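Local coordinates for Lysine/ornithine decarboxylase (Selenomonas ruminantium, PDB 5GJN), which decarboxylates both L-lysine and L-ornithine, giving cadaverine and putrescine, as a homodimeric enzyme dependent on pyridoxal 5'-phosphate, at residues A[89-94]-A[112-117]. Numbering follows the deposited sequence.
Sequences QMIYAN and RFTFDD
Met90 offers its carbonyl O to Arg112, whose NH2 donates a bent hydrogen bond of 2.9 Å to Met90 O from above the carbonyl plane, with NE adding a weak one; a water also donates to this oxygen and weakly accepts from Arg112 N. The long arginine suits this strand end because its chain, bent at chi3, turns the guanidinium edge toward the Gln89-Met90 backbone, where NH2 and NE both reach one carbonyl. With an alanine in its place, Met90 O is likely to lose both guanidinium donors, and His68 and Trp253 their hydrogen-bond and cation-pi mate. Ile91, branched and apolar, lays CG1 against Arg112 CB, while its side chain crosses that of Thr114 at about a right angle, Ile91 CD1 3.9 Å from Thr114 CG2. Tyr92 forms the backbone bridge to Phe113: Tyr92 N donates almost straight to Arg112 O (2.8 Å, 169°), and Thr114 N returns a weak bond to Tyr92 O. Its ring, with CG anti to the backbone N (chi1 -170°), meets Phe113 rim to rim, CD2 3.6 Å from Phe113 CE2 and the planes at 55°. The small Ala93 CB fits beside Thr114 CG2 (3.9 Å), and a second water joins Ala93 O to Thr114 OG1. Asn94 O and Thr114 O both accept from Lys97 NZ. The two parallel strands, linked through helix 99-107 in a beta-alpha-beta crossover, thus close one seam of the PLP-binding TIM barrel: sparse main-chain bonding is supplemented by arginine and water at one end, and by water and lysine at the other, where the Ala93 side chain is about 6 Å from that of Lys51, the probable cofactor attachment site, unoccupied here.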
loop_
_atom_site.group_PDB
_atom_site.type_symbol
_atom_site.label_atom_id
_atom_site.label_comp_id
_atom_site.label_asym_id
_atom_site.label_seq_id
_atom_site.Cartn_x
_atom_site.Cartn_y
_atom_site.Cartn_z
ATOM N N GLN A 89 6.118 5.560 28.084
ATOM C CA GLN A 89 6.091 4.185 27.620
ATOM C C GLN A 89 6.508 4.053 26.136
ATOM O O GLN A 89 6.334 3.014 25.533
ATOM C CB GLN A 89 4.702 3.593 27.845
ATOM C CG GLN A 89 4.223 3.610 29.286
ATOM C CD GLN A 89 2.713 3.544 29.412
ATOM O OE1 GLN A 89 2.046 4.563 29.409
ATOM N NE2 GLN A 89 2.176 2.346 29.518
ATOM N N MET A 90 7.039 5.127 25.569
ATOM C CA MET A 90 7.404 5.230 24.158
ATOM C C MET A 90 8.839 5.680 23.965
ATOM O O MET A 90 9.482 6.309 24.853
ATOM C CB MET A 90 6.531 6.225 23.448
ATOM C CG MET A 90 5.023 6.081 23.650
ATOM S SD MET A 90 4.096 7.277 22.730
ATOM C CE MET A 90 2.461 7.215 23.539
ATOM N N ILE A 91 9.383 5.309 22.816
ATOM C CA ILE A 91 10.607 5.875 22.290
ATOM C C ILE A 91 10.334 6.263 20.845
ATOM O O ILE A 91 9.789 5.487 20.111
ATOM C CB ILE A 91 11.799 4.908 22.419
ATOM C CG1 ILE A 91 13.056 5.505 21.789
ATOM C CG2 ILE A 91 11.470 3.553 21.828
ATOM C CD1 ILE A 91 14.343 4.834 22.188
ATOM N N TYR A 92 10.687 7.474 20.457
ATOM C CA TYR A 92 10.449 7.921 19.098
ATOM C C TYR A 92 11.671 7.518 18.308
ATOM O O TYR A 92 12.617 8.252 18.202
ATOM C CB TYR A 92 10.270 9.434 19.079
ATOM C CG TYR A 92 9.782 10.049 17.794
ATOM C CD1 TYR A 92 9.517 9.288 16.680
ATOM C CD2 TYR A 92 9.594 11.409 17.703
ATOM C CE1 TYR A 92 9.068 9.869 15.510
ATOM C CE2 TYR A 92 9.155 11.996 16.542
ATOM C CZ TYR A 92 8.892 11.224 15.449
ATOM O OH TYR A 92 8.458 11.817 14.309
ATOM N N ALA A 93 11.614 6.336 17.729
ATOM C CA ALA A 93 12.782 5.652 17.225
ATOM C C ALA A 93 12.867 5.695 15.720
ATOM O O ALA A 93 13.278 4.751 15.093
ATOM C CB ALA A 93 12.846 4.228 17.737
ATOM N N ASN A 94 12.394 6.779 15.151
ATOM C CA ASN A 94 12.595 7.063 13.762
ATOM C C ASN A 94 13.750 8.039 13.701
ATOM O O ASN A 94 13.678 9.105 14.282
ATOM C CB ASN A 94 11.339 7.696 13.201
ATOM C CG ASN A 94 11.398 7.896 11.716
ATOM O OD1 ASN A 94 12.430 8.223 11.164
ATOM N ND2 ASN A 94 10.276 7.716 11.067
ATOM N N ARG A 112 12.314 10.079 24.942
ATOM C CA ARG A 112 13.404 9.254 24.374
ATOM C C ARG A 112 13.288 9.257 22.850
ATOM O O ARG A 112 12.214 9.010 22.301
ATOM C CB ARG A 112 13.326 7.863 24.926
ATOM C CG ARG A 112 13.526 7.815 26.435
ATOM C CD ARG A 112 13.322 6.421 26.974
ATOM N NE ARG A 112 11.932 6.005 26.863
ATOM C CZ ARG A 112 11.463 4.838 27.277
ATOM N NH1 ARG A 112 12.243 3.972 27.918
ATOM N NH2 ARG A 112 10.179 4.553 27.057
ATOM N N PHE A 113 14.408 9.555 22.189
ATOM C CA PHE A 113 14.555 9.727 20.746
ATOM C C PHE A 113 15.810 8.989 20.272
ATOM O O PHE A 113 16.775 8.914 21.029
ATOM C CB PHE A 113 14.711 11.210 20.467
ATOM C CG PHE A 113 13.517 12.005 20.931
ATOM C CD1 PHE A 113 13.390 12.375 22.238
ATOM C CD2 PHE A 113 12.468 12.257 20.083
ATOM C CE1 PHE A 113 12.222 13.036 22.688
ATOM C CE2 PHE A 113 11.340 12.972 20.494
ATOM C CZ PHE A 113 11.218 13.351 21.799
ATOM N N THR A 114 15.809 8.505 19.041
ATOM C CA THR A 114 17.009 7.973 18.419
ATOM C C THR A 114 17.410 8.861 17.261
ATOM O O THR A 114 16.583 9.533 16.687
ATOM C CB THR A 114 16.828 6.553 17.877
ATOM O OG1 THR A 114 15.949 6.577 16.757
ATOM C CG2 THR A 114 16.292 5.632 18.942
ATOM N N PHE A 115 18.694 8.884 16.951
ATOM C CA PHE A 115 19.193 9.622 15.808
ATOM C C PHE A 115 20.482 9.023 15.266
ATOM O O PHE A 115 21.160 8.294 15.956
ATOM C CB PHE A 115 19.394 11.089 16.155
ATOM C CG PHE A 115 20.590 11.354 17.015
ATOM C CD1 PHE A 115 20.696 10.790 18.261
ATOM C CD2 PHE A 115 21.598 12.173 16.577
ATOM C CE1 PHE A 115 21.786 11.034 19.055
ATOM C CE2 PHE A 115 22.691 12.425 17.367
ATOM C CZ PHE A 115 22.786 11.857 18.610
ATOM N N ASP A 116 20.778 9.298 14.007
ATOM C CA ASP A 116 22.020 8.848 13.407
ATOM C C ASP A 116 22.821 9.890 12.625
ATOM O O ASP A 116 23.787 9.546 11.994
ATOM C CB ASP A 116 21.781 7.620 12.542
ATOM C CG ASP A 116 20.988 7.928 11.303
ATOM O OD1 ASP A 116 20.860 9.094 10.944
ATOM O OD2 ASP A 116 20.495 6.991 10.679
ATOM N N ASP A 117 22.400 11.143 12.637
ATOM C CA ASP A 117 23.020 12.142 11.787
ATOM C C ASP A 117 23.168 13.494 12.455
ATOM O O ASP A 117 22.307 13.880 13.209
ATOM C CB ASP A 117 22.182 12.289 10.528
ATOM C CG ASP A 117 22.930 12.940 9.417
ATOM O OD1 ASP A 117 23.612 12.240 8.678
ATOM O OD2 ASP A 117 22.836 14.160 9.291
HETATM O O HOH W 1 9.910 8.645 26.743
HETATM O O HOH W 2 16.123 4.064 15.421
#